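Long-range contacts in fructosyl amine: oxygen oxidoreductase (Aspergillus fumigatus, PDB 3DJE), which oxidatively deglycates fructosyl amino acids (Amadori products), using FAD as cofactor and molecular oxygen as electron acceptor: residues A[94-105]-A[253-262]; A[232-243]-A[274-285]. All blocks are in the same frame, centred on the assembly; numbering follows the deposited sequence. Where two conformers were deposited one is given.

Contact 1: residues A[94-105]-A[253-262]; sequences TGLLMSACSQEG and NIPVIFNIER
Glu261 reaches across to the chain turn that precedes helix 103-113 and grips it with both carboxylate oxygens. With CG anti to its own carbonyl carbon (chi1 -62°) and the chain extended beyond, OE2 arrives between two amides: Ser102 N, 2.7 Å away, lies on its syn lone pair, and Cys101 N meets it on the anti side, tilted out of the carboxylate plane. OE1 accepts from Ser102 OG at 2.8 Å, and this same hydroxyl receives Gly105 N as the N-cap bond of the helix. Beside it, Cys101 SG sits 3.6 Å above one face of the Arg262 guanidinium, offset toward its rim, and takes a weak hydrogen bond from Asn259 ND2.

Behind this end, strands 96-100 and 256-259 run parallel, their axes 15° apart. The bond from Leu97 N to Val256 O (2.8 Å) is almost straight, at 176°. On the sheet face carrying Leu96, Met98, Val256 and Phe258, the selenomethionine Met98 doubles back at chi2 and chi3. Its SE lies obliquely to the Phe258 ring, 4.2 Å from the centroid, a Met-aromatic contact, while CE touches Ile260 CG2 at 3.6 Å, the two side chains crossing at about a right angle. Leu96 CD1 packs against Val256 CG1 at 3.6 Å. On the reverse face, Ser99 OG donates to Phe258 O.

Phe258 also stacks on Phe264 and touches the bound FSA, so Phe258 carries this face to the FSA pocket. Three donors on one buried carboxylate would be expected to stabilise its anionic form, consistent with Glu261 being ionised where it ties the helix start to the strand end.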
loop_
_atom_site.group_PDB
_atom_site.type_symbol
_atom_site.label_atom_id
_atom_site.label_comp_id
_atom_site.label_asym_id
_atom_site.label_seq_id
_atom_site.Cartn_x
_atom_site.Cartn_y
_atom_site.Cartn_z
ATOM N N THR A 94 16.796 -6.676 5.837
ATOM C CA THR A 94 17.407 -7.781 5.077
ATOM C C THR A 94 18.229 -7.291 3.905
ATOM O O THR A 94 18.935 -8.082 3.267
ATOM C CB THR A 94 16.329 -8.688 4.422
ATOM O OG1 THR A 94 15.446 -7.870 3.623
ATOM C CG2 THR A 94 15.530 -9.433 5.487
ATOM N N GLY A 95 18.096 -6.008 3.593
ATOM C CA GLY A 95 18.564 -5.498 2.325
ATOM C C GLY A 95 17.565 -5.734 1.192
ATOM O O GLY A 95 16.561 -6.457 1.340
ATOM N N LEU A 96 17.864 -5.123 0.050
ATOM C CA LEU A 96 16.925 -5.047 -1.059
ATOM C C LEU A 96 17.660 -4.911 -2.376
ATOM O O LEU A 96 18.517 -4.040 -2.521
ATOM C CB LEU A 96 16.026 -3.819 -0.872
ATOM C CG LEU A 96 15.176 -3.322 -2.055
ATOM C CD1 LEU A 96 14.120 -4.349 -2.422
ATOM C CD2 LEU A 96 14.528 -1.989 -1.711
ATOM N N LEU A 97 17.304 -5.761 -3.331
ATOM C CA LEU A 97 17.794 -5.638 -4.699
ATOM C C LEU A 97 16.724 -4.899 -5.486
ATOM O O LEU A 97 15.562 -5.316 -5.479
ATOM C CB LEU A 97 18.024 -7.026 -5.320
ATOM C CG LEU A 97 18.257 -6.959 -6.838
ATOM C CD1 LEU A 97 19.679 -6.443 -7.105
ATOM C CD2 LEU A 97 18.003 -8.276 -7.523
HETATM N N MSE A 98 17.119 -3.814 -6.162
HETATM C CA MSE A 98 16.239 -3.099 -7.097
HETATM C C MSE A 98 16.846 -3.193 -8.497
HETATM O O MSE A 98 17.994 -2.808 -8.692
HETATM C CB MSE A 98 16.116 -1.633 -6.685
HETATM C CG MSE A 98 15.328 -1.422 -5.399
HETATM SE SE MSE A 98 13.483 -1.882 -5.697
HETATM C CE MSE A 98 13.013 -0.451 -6.953
ATOM N N SER A 99 16.082 -3.706 -9.455
ATOM C CA SER A 99 16.635 -4.019 -10.784
ATOM C C SER A 99 15.620 -3.763 -11.890
ATOM O O SER A 99 14.442 -3.531 -11.612
ATOM C CB SER A 99 17.105 -5.472 -10.831
ATOM O OG SER A 99 16.029 -6.351 -10.583
ATOM N N ALA A 100 16.099 -3.775 -13.134
ATOM C CA ALA A 100 15.248 -3.629 -14.314
ATOM C C ALA A 100 15.938 -4.313 -15.491
ATOM O O ALA A 100 17.012 -4.894 -15.326
ATOM C CB ALA A 100 14.975 -2.150 -14.618
ATOM N N CYS A 101 15.306 -4.263 -16.662
ATOM C CA CYS A 101 15.829 -4.970 -17.842
ATOM C C CYS A 101 15.961 -4.082 -19.086
ATOM O O CYS A 101 17.018 -4.062 -19.746
ATOM C CB CYS A 101 14.937 -6.153 -18.171
ATOM S SG CYS A 101 14.893 -7.405 -16.897
ATOM N N SER A 102 14.889 -3.373 -19.415
ATOM C CA SER A 102 14.843 -2.551 -20.628
ATOM C C SER A 102 15.483 -1.184 -20.407
ATOM O O SER A 102 15.715 -0.764 -19.260
ATOM C CB SER A 102 13.391 -2.397 -21.101
ATOM O OG SER A 102 12.676 -1.482 -20.278
ATOM N N GLN A 103 15.768 -0.470 -21.494
ATOM C CA GLN A 103 16.321 0.870 -21.349
ATOM C C GLN A 103 15.347 1.796 -20.625
ATOM O O GLN A 103 15.759 2.554 -19.745
ATOM C CB GLN A 103 16.750 1.477 -22.686
ATOM C CG GLN A 103 17.555 2.778 -22.522
ATOM C CD GLN A 103 18.746 2.620 -21.575
ATOM O OE1 GLN A 103 19.691 1.881 -21.864
ATOM N NE2 GLN A 103 18.697 3.306 -20.436
ATOM N N GLU A 104 14.064 1.719 -20.981
ATOM C CA GLU A 104 13.042 2.510 -20.281
ATOM C C GLU A 104 12.933 2.123 -18.802
ATOM O O GLU A 104 12.800 2.989 -17.941
ATOM C CB GLU A 104 11.679 2.393 -20.962
ATOM C CG GLU A 104 10.740 3.526 -20.583
ATOM C CD GLU A 104 9.444 3.563 -21.378
ATOM O OE1 GLU A 104 9.153 2.606 -22.141
ATOM O OE2 GLU A 104 8.707 4.570 -21.229
ATOM N N GLY A 105 13.003 0.824 -18.521
ATOM C CA GLY A 105 13.004 0.329 -17.134
ATOM C C GLY A 105 14.215 0.828 -16.357
ATOM O O GLY A 105 14.084 1.259 -15.209
ATOM N N ASN A 253 16.168 -15.270 5.681
ATOM C CA ASN A 253 16.988 -14.048 5.744
ATOM C C ASN A 253 17.473 -13.488 4.402
ATOM O O ASN A 253 18.258 -12.536 4.383
ATOM C CB ASN A 253 18.184 -14.217 6.707
ATOM C CG ASN A 253 17.761 -14.633 8.111
ATOM O OD1 ASN A 253 16.917 -13.991 8.736
ATOM N ND2 ASN A 253 18.369 -15.702 8.620
ATOM N N ILE A 254 17.006 -14.055 3.288
ATOM C CA ILE A 254 17.396 -13.547 1.973
ATOM C C ILE A 254 16.888 -12.110 1.810
ATOM O O ILE A 254 15.871 -11.735 2.407
ATOM C CB ILE A 254 16.901 -14.434 0.789
ATOM C CG1 ILE A 254 15.374 -14.555 0.774
ATOM C CG2 ILE A 254 17.602 -15.813 0.797
ATOM C CD1 ILE A 254 14.800 -15.150 -0.517
ATOM N N PRO A 255 17.598 -11.296 1.016
ATOM C CA PRO A 255 17.105 -9.940 0.797
ATOM C C PRO A 255 15.840 -9.940 -0.048
ATOM O O PRO A 255 15.537 -10.935 -0.703
ATOM C CB PRO A 255 18.251 -9.265 0.034
ATOM C CG PRO A 255 18.974 -10.383 -0.639
ATOM C CD PRO A 255 18.871 -11.554 0.312
ATOM N N VAL A 256 15.104 -8.834 -0.021
ATOM C CA VAL A 256 13.978 -8.661 -0.942
ATOM C C VAL A 256 14.558 -8.573 -2.347
ATOM O O VAL A 256 15.498 -7.818 -2.584
ATOM C CB VAL A 256 13.204 -7.378 -0.630
ATOM C CG1 VAL A 256 12.057 -7.193 -1.613
ATOM C CG2 VAL A 256 12.694 -7.422 0.817
ATOM N N ILE A 257 13.998 -9.361 -3.264
ATOM C CA ILE A 257 14.437 -9.387 -4.668
ATOM C C ILE A 257 13.356 -8.700 -5.501
ATOM O O ILE A 257 12.226 -9.169 -5.534
ATOM C CB ILE A 257 14.654 -10.840 -5.151
ATOM C CG1 ILE A 257 15.700 -11.547 -4.278
ATOM C CG2 ILE A 257 15.006 -10.871 -6.649
ATOM C CD1 ILE A 257 17.090 -10.929 -4.312
ATOM N N PHE A 258 13.703 -7.599 -6.167
ATOM C CA PHE A 258 12.704 -6.743 -6.804
ATOM C C PHE A 258 13.193 -6.311 -8.182
ATOM O O PHE A 258 14.281 -5.759 -8.308
ATOM C CB PHE A 258 12.480 -5.532 -5.891
ATOM C CG PHE A 258 11.154 -4.808 -6.071
ATOM C CD1 PHE A 258 10.309 -4.625 -4.972
ATOM C CD2 PHE A 258 10.783 -4.245 -7.290
ATOM C CE1 PHE A 258 9.094 -3.924 -5.087
ATOM C CE2 PHE A 258 9.555 -3.545 -7.420
ATOM C CZ PHE A 258 8.715 -3.384 -6.309
ATOM N N ASN A 259 12.418 -6.619 -9.218
ATOM C CA ASN A 259 12.681 -6.091 -10.557
ATOM C C ASN A 259 11.425 -5.365 -10.990
ATOM O O ASN A 259 10.335 -5.953 -11.024
ATOM C CB ASN A 259 13.050 -7.210 -11.539
ATOM C CG ASN A 259 13.363 -6.690 -12.940
ATOM O OD1 ASN A 259 12.532 -6.048 -13.575
ATOM N ND2 ASN A 259 14.557 -7.008 -13.440
ATOM N N ILE A 260 11.588 -4.092 -11.325
ATOM C CA ILE A 260 10.443 -3.215 -11.568
ATOM C C ILE A 260 9.724 -3.517 -12.887
ATOM O O ILE A 260 8.683 -2.930 -13.171
ATOM C CB ILE A 260 10.832 -1.724 -11.447
ATOM C CG1 ILE A 260 11.735 -1.283 -12.606
ATOM C CG2 ILE A 260 11.507 -1.471 -10.097
ATOM C CD1 ILE A 260 12.020 0.211 -12.630
ATOM N N GLU A 261 10.276 -4.444 -13.666
ATOM C CA GLU A 261 9.629 -4.909 -14.894
ATOM C C GLU A 261 9.185 -6.366 -14.847
ATOM O O GLU A 261 8.724 -6.905 -15.861
ATOM C CB GLU A 261 10.589 -4.731 -16.079
ATOM C CG GLU A 261 10.968 -3.286 -16.335
ATOM C CD GLU A 261 11.757 -3.145 -17.599
ATOM O OE1 GLU A 261 11.131 -3.115 -18.691
ATOM O OE2 GLU A 261 12.993 -3.069 -17.490
ATOM N N ARG A 262 9.332 -7.017 -13.695
ATOM C CA ARG A 262 9.014 -8.434 -13.597
ATOM C C ARG A 262 8.209 -8.744 -12.344
ATOM O O ARG A 262 7.184 -9.423 -12.398
ATOM C CB ARG A 262 10.291 -9.288 -13.607
ATOM C CG ARG A 262 11.183 -9.094 -14.835
ATOM C CD ARG A 262 10.547 -9.744 -16.065
ATOM N NE ARG A 262 11.481 -9.758 -17.192
ATOM C CZ ARG A 262 11.554 -8.823 -18.137
ATOM N NH1 ARG A 262 10.736 -7.779 -18.126
ATOM N NH2 ARG A 262 12.460 -8.938 -19.109
HETATM O O HOH W 1 19.927 -10.564 3.948
#

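Contact 2: residues A[232-243]-A[274-285]; sequences RPTAWTLVHIAL and EIKICDEHPGYT. With FSA (1-S-(carboxymethyl)-1-thio-beta-D-fructopyranose), chain D.
Trp236 is held between the bound sugar and Gly283: FSA C5 lies over the centre of one indole face, 3.6 Å above the plane, and Gly283 CA lies against the opposite face. Trp236 NE1 donates to His281 O at 2.9 Å; the oxygen lies in the indole plane, which would help set the ring's rotation, although the donor sits above the carbonyl plane. From segment 274-285, Glu280 OE1 accepts from FSA O3 at 2.5 Å and OE2 from FSA O4 at 2.7 Å.

In the second shell, the His281 imidazole lies nearly parallel to the pyrrole ring of Trp236 (14°) but slid aside, so overlap is slight. Its NE2 donates in the ring plane to Thr237 OG1 (3.0 Å). Thr237 OG1 in turn donates to Asp279 OD1 (2.6 Å), and Asp279 OD2 forms a salt bridge with Arg312 of helix 307-320.

Farther along, His240 ND1 donates to Glu274 OE1 (2.8 Å) from above the carboxylate, whose plane stands 72° from the ring; Arg433 pairs with Glu274 OE2. On the opposite sheet face, Ile241 CD1 meets Ile277 CD1 at 3.7 Å.

Reciprocal N-H...O=C bonds join Val239 to Ile277, Ile241 to Ile275 and, past the interruption at Glu280 to Gly283, Ala235 to Tyr284. This is an interrupted antiparallel ladder in the substrate-binding sheet of an MSOX-family flavoenzyme, forming a sugar site beside the FAD that Trp236 also touches.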
loop_
_atom_site.group_PDB
_atom_site.type_symbol
_atom_site.label_atom_id
_atom_site.label_comp_id
_atom_site.label_asym_id
_atom_site.label_seq_id
_atom_site.Cartn_x
_atom_site.Cartn_y
_atom_site.Cartn_z
ATOM N N ARG A 232 -7.719 7.186 -8.645
ATOM C CA ARG A 232 -7.985 6.044 -9.519
ATOM C C ARG A 232 -7.788 4.758 -8.717
ATOM O O ARG A 232 -6.642 4.313 -8.532
ATOM C CB ARG A 232 -7.048 6.028 -10.741
ATOM C CG ARG A 232 -7.373 4.882 -11.715
ATOM C CD ARG A 232 -6.293 4.730 -12.804
ATOM N NE ARG A 232 -5.022 4.261 -12.248
ATOM C CZ ARG A 232 -3.880 4.199 -12.931
ATOM N NH1 ARG A 232 -3.842 4.605 -14.203
ATOM N NH2 ARG A 232 -2.762 3.760 -12.343
ATOM N N PRO A 233 -8.888 4.152 -8.234
ATOM C CA PRO A 233 -8.762 2.834 -7.607
ATOM C C PRO A 233 -8.133 1.839 -8.576
ATOM O O PRO A 233 -8.601 1.696 -9.715
ATOM C CB PRO A 233 -10.207 2.463 -7.267
ATOM C CG PRO A 233 -10.885 3.767 -7.093
ATOM C CD PRO A 233 -10.278 4.637 -8.182
ATOM N N THR A 234 -7.066 1.172 -8.126
ATOM C CA THR A 234 -6.274 0.279 -8.980
ATOM C C THR A 234 -5.790 -0.900 -8.141
ATOM O O THR A 234 -5.545 -0.759 -6.931
ATOM C CB THR A 234 -5.084 1.034 -9.613
ATOM O OG1 THR A 234 -5.540 2.293 -10.116
ATOM C CG2 THR A 234 -4.491 0.230 -10.772
ATOM N N ALA A 235 -5.669 -2.057 -8.780
ATOM C CA ALA A 235 -5.366 -3.277 -8.055
ATOM C C ALA A 235 -4.130 -3.994 -8.573
ATOM O O ALA A 235 -3.844 -3.982 -9.782
ATOM C CB ALA A 235 -6.557 -4.206 -8.091
ATOM N N TRP A 236 -3.444 -4.658 -7.642
ATOM C CA TRP A 236 -2.300 -5.509 -7.935
ATOM C C TRP A 236 -2.580 -6.919 -7.423
ATOM O O TRP A 236 -3.604 -7.171 -6.765
ATOM C CB TRP A 236 -0.982 -4.893 -7.405
ATOM C CG TRP A 236 -0.607 -3.734 -8.286
ATOM C CD1 TRP A 236 0.191 -3.780 -9.401
ATOM C CD2 TRP A 236 -1.090 -2.382 -8.191
ATOM N NE1 TRP A 236 0.244 -2.541 -10.000
ATOM C CE2 TRP A 236 -0.525 -1.664 -9.276
ATOM C CE3 TRP A 236 -1.920 -1.700 -7.280
ATOM C CZ2 TRP A 236 -0.779 -0.302 -9.485
ATOM C CZ3 TRP A 236 -2.167 -0.333 -7.487
ATOM C CH2 TRP A 236 -1.587 0.349 -8.589
ATOM N N THR A 237 -1.668 -7.827 -7.758
ATOM C CA THR A 237 -1.864 -9.244 -7.620
ATOM C C THR A 237 -0.735 -9.841 -6.780
ATOM O O THR A 237 0.421 -9.427 -6.881
ATOM C CB THR A 237 -1.914 -9.914 -9.030
ATOM O OG1 THR A 237 -0.967 -9.269 -9.899
ATOM C CG2 THR A 237 -3.292 -9.736 -9.623
ATOM N N LEU A 238 -1.082 -10.797 -5.925
ATOM C CA LEU A 238 -0.097 -11.471 -5.083
ATOM C C LEU A 238 -0.464 -12.941 -4.892
ATOM O O LEU A 238 -1.654 -13.311 -4.905
ATOM C CB LEU A 238 0.027 -10.763 -3.717
ATOM C CG LEU A 238 -1.135 -10.897 -2.715
ATOM C CD1 LEU A 238 -1.019 -12.115 -1.800
ATOM C CD2 LEU A 238 -1.277 -9.609 -1.873
ATOM N N VAL A 239 0.565 -13.765 -4.715
ATOM C CA VAL A 239 0.392 -15.184 -4.395
ATOM C C VAL A 239 1.367 -15.576 -3.285
ATOM O O VAL A 239 2.351 -14.873 -3.055
ATOM C CB VAL A 239 0.628 -16.120 -5.636
ATOM C CG1 VAL A 239 -0.231 -15.690 -6.810
ATOM C CG2 VAL A 239 2.117 -16.180 -6.020
ATOM N N HIS A 240 1.080 -16.686 -2.611
ATOM C CA HIS A 240 2.037 -17.355 -1.724
ATOM C C HIS A 240 2.357 -18.752 -2.270
ATOM O O HIS A 240 1.475 -19.428 -2.811
ATOM C CB HIS A 240 1.432 -17.554 -0.336
ATOM C CG HIS A 240 1.142 -16.285 0.415
ATOM N ND1 HIS A 240 0.786 -16.288 1.747
ATOM C CD2 HIS A 240 1.176 -14.983 0.035
ATOM C CE1 HIS A 240 0.586 -15.042 2.150
ATOM N NE2 HIS A 240 0.828 -14.231 1.135
ATOM N N ILE A 241 3.600 -19.173 -2.081
ATOM C CA ILE A 241 4.012 -20.574 -2.245
ATOM C C ILE A 241 4.521 -21.102 -0.897
ATOM O O ILE A 241 5.393 -20.491 -0.289
ATOM C CB ILE A 241 5.090 -20.706 -3.345
ATOM C CG1 ILE A 241 4.442 -20.458 -4.705
ATOM C CG2 ILE A 241 5.787 -22.100 -3.313
ATOM C CD1 ILE A 241 5.428 -20.350 -5.860
ATOM N N ALA A 242 3.957 -22.223 -0.436
ATOM C CA ALA A 242 4.368 -22.826 0.841
ATOM C C ALA A 242 5.554 -23.761 0.670
ATOM O O ALA A 242 5.465 -24.770 -0.044
ATOM C CB ALA A 242 3.211 -23.575 1.493
ATOM N N LEU A 243 6.658 -23.428 1.321
ATOM C CA LEU A 243 7.830 -24.298 1.324
ATOM C C LEU A 243 7.617 -25.446 2.300
ATOM O O LEU A 243 6.985 -25.272 3.345
ATOM C CB LEU A 243 9.080 -23.507 1.704
ATOM C CG LEU A 243 9.529 -22.352 0.805
ATOM C CD1 LEU A 243 10.688 -21.629 1.443
ATOM C CD2 LEU A 243 9.910 -22.863 -0.577
ATOM N N GLU A 274 5.633 -19.516 3.941
ATOM C CA GLU A 274 5.135 -19.083 2.638
ATOM C C GLU A 274 5.919 -17.920 2.073
ATOM O O GLU A 274 6.134 -16.928 2.759
ATOM C CB GLU A 274 3.650 -18.721 2.727
ATOM C CG GLU A 274 2.765 -19.971 2.889
ATOM C CD GLU A 274 1.302 -19.679 3.089
ATOM O OE1 GLU A 274 0.919 -18.536 3.463
ATOM O OE2 GLU A 274 0.507 -20.628 2.887
ATOM N N ILE A 275 6.358 -18.062 0.825
ATOM C CA ILE A 275 6.988 -16.955 0.087
ATOM C C ILE A 275 5.893 -16.189 -0.636
ATOM O O ILE A 275 5.134 -16.769 -1.417
ATOM C CB ILE A 275 8.036 -17.451 -0.952
ATOM C CG1 ILE A 275 9.220 -18.120 -0.235
ATOM C CG2 ILE A 275 8.540 -16.283 -1.841
ATOM C CD1 ILE A 275 10.192 -18.898 -1.182
ATOM N N LYS A 276 5.813 -14.889 -0.370
ATOM C CA LYS A 276 4.917 -14.015 -1.101
ATOM C C LYS A 276 5.605 -13.471 -2.355
ATOM O O LYS A 276 6.724 -12.943 -2.291
ATOM C CB LYS A 276 4.454 -12.858 -0.214
ATOM C CG LYS A 276 3.399 -11.986 -0.895
ATOM C CD LYS A 276 3.197 -10.696 -0.158
ATOM C CE LYS A 276 3.397 -9.529 -1.084
ATOM N NZ LYS A 276 3.691 -8.337 -0.266
ATOM N N ILE A 277 4.905 -13.582 -3.483
ATOM C CA ILE A 277 5.412 -13.150 -4.794
ATOM C C ILE A 277 4.384 -12.253 -5.478
ATOM O O ILE A 277 3.191 -12.573 -5.504
ATOM C CB ILE A 277 5.675 -14.370 -5.732
ATOM C CG1 ILE A 277 6.603 -15.384 -5.060
ATOM C CG2 ILE A 277 6.267 -13.920 -7.069
ATOM C CD1 ILE A 277 6.048 -16.775 -5.065
ATOM N N CYS A 278 4.855 -11.138 -6.030
ATOM C CA CYS A 278 4.023 -10.256 -6.846
ATOM C C CYS A 278 4.602 -10.144 -8.248
ATOM O O CYS A 278 5.803 -9.920 -8.402
ATOM C CB CYS A 278 3.963 -8.854 -6.256
ATOM S SG CYS A 278 3.092 -8.761 -4.676
ATOM N N ASP A 279 3.739 -10.304 -9.251
ATOM C CA ASP A 279 4.072 -9.962 -10.636
ATOM C C ASP A 279 3.893 -8.462 -10.834
ATOM O O ASP A 279 2.819 -7.934 -10.577
ATOM C CB ASP A 279 3.202 -10.750 -11.627
ATOM C CG ASP A 279 1.688 -10.546 -11.415
ATOM O OD1 ASP A 279 1.189 -10.726 -10.273
ATOM O OD2 ASP A 279 0.988 -10.224 -12.408
ATOM N N GLU A 280 4.932 -7.772 -11.295
ATOM C CA GLU A 280 4.820 -6.331 -11.499
ATOM C C GLU A 280 4.135 -5.975 -12.826
ATOM O O GLU A 280 4.339 -6.621 -13.853
ATOM C CB GLU A 280 6.194 -5.641 -11.353
ATOM C CG GLU A 280 6.195 -4.100 -11.452
ATOM C CD GLU A 280 5.391 -3.360 -10.359
ATOM O OE1 GLU A 280 4.997 -3.985 -9.345
ATOM O OE2 GLU A 280 5.148 -2.142 -10.528
ATOM N N HIS A 281 3.301 -4.949 -12.760
ATOM C CA HIS A 281 2.538 -4.437 -13.902
ATOM C C HIS A 281 1.912 -3.111 -13.498
ATOM O O HIS A 281 1.929 -2.761 -12.306
ATOM C CB HIS A 281 1.477 -5.450 -14.356
ATOM C CG HIS A 281 0.541 -5.885 -13.269
ATOM N ND1 HIS A 281 -0.462 -5.074 -12.780
ATOM C CD2 HIS A 281 0.460 -7.044 -12.575
ATOM C CE1 HIS A 281 -1.127 -5.720 -11.840
ATOM N NE2 HIS A 281 -0.598 -6.922 -11.703
ATOM N N PRO A 282 1.424 -2.318 -14.479
ATOM C CA PRO A 282 0.826 -1.019 -14.170
ATOM C C PRO A 282 -0.551 -1.012 -13.466
ATOM O O PRO A 282 -1.065 0.070 -13.189
ATOM C CB PRO A 282 0.747 -0.326 -15.541
ATOM C CG PRO A 282 1.668 -1.134 -16.432
ATOM C CD PRO A 282 1.523 -2.521 -15.942
ATOM N N GLY A 283 -1.102 -2.186 -13.170
ATOM C CA GLY A 283 -2.322 -2.286 -12.367
ATOM C C GLY A 283 -3.571 -2.639 -13.149
ATOM O O GLY A 283 -3.607 -2.484 -14.381
ATOM N N TYR A 284 -4.574 -3.146 -12.428
ATOM C CA TYR A 284 -5.930 -3.374 -12.962
ATOM C C TYR A 284 -6.889 -2.329 -12.406
ATOM O O TYR A 284 -6.941 -2.104 -11.192
ATOM C CB TYR A 284 -6.467 -4.734 -12.533
ATOM C CG TYR A 284 -5.801 -5.925 -13.149
ATOM C CD1 TYR A 284 -6.282 -6.464 -14.340
ATOM C CD2 TYR A 284 -4.715 -6.546 -12.527
ATOM C CE1 TYR A 284 -5.676 -7.566 -14.912
ATOM C CE2 TYR A 284 -4.103 -7.662 -13.083
ATOM C CZ TYR A 284 -4.586 -8.164 -14.288
ATOM O OH TYR A 284 -3.993 -9.267 -14.850
ATOM N N THR A 285 -7.660 -1.703 -13.288
ATOM C CA THR A 285 -8.813 -0.924 -12.857
ATOM C C THR A 285 -10.071 -1.795 -12.964
ATOM O O THR A 285 -10.022 -2.910 -13.479
ATOM C CB THR A 285 -9.004 0.332 -13.720
ATOM O OG1 THR A 285 -9.107 -0.071 -15.098
ATOM C CG2 THR A 285 -7.832 1.304 -13.540
HETATM O OAB FSA D . 6.803 1.144 -2.153
HETATM C CAL FSA D . 7.533 0.158 -2.394
HETATM O OAA FSA D . 8.760 0.152 -2.117
HETATM C CAH FSA D . 6.969 -1.079 -3.063
HETATM S SAK FSA D . 5.287 -0.875 -3.556
HETATM C C1 FSA D . 5.139 -2.466 -4.320
HETATM C C2 FSA D . 3.984 -2.485 -5.332
HETATM O O2 FSA D . 3.584 -3.843 -5.582
HETATM C C3 FSA D . 4.396 -1.831 -6.655
HETATM O O3 FSA D . 5.422 -2.607 -7.291
HETATM C C4 FSA D . 3.199 -1.615 -7.587
HETATM O O4 FSA D . 3.608 -0.830 -8.719
HETATM C C5 FSA D . 2.052 -0.885 -6.881
HETATM O O5 FSA D . 2.391 0.481 -6.625
HETATM C C6 FSA D . 1.714 -1.606 -5.585
HETATM O O6 FSA D . 2.896 -1.715 -4.772
HETATM O O HOH W 2 -0.144 2.666 -13.084
HETATM O O HOH W 3 1.228 -7.368 -8.449
#

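In the fold
After the N-terminal strands of the FAD-binding part, the chain reaches strand 96-100 and, later, strand 232-242. Strand 256-259 returns to the first of these and closes contact 1, a loop of 147 intervening residues. Strand 274-289 then pairs with 232-242 and closes contact 2 over only 30. Because the segments alternate, the two closures cross rather than nest. Strand 263-265 bridges them within one mixed sheet, pairing with 256-259 and with 274-289. The contacts, whose centres are 15 Å apart, also touch directly: Arg262 O lies 3.0 Å from Glu280 N, a probable hydrogen bond. Phe258 from contact 1 and Trp236 and Glu280 from contact 2 all belong to the FSA pocket.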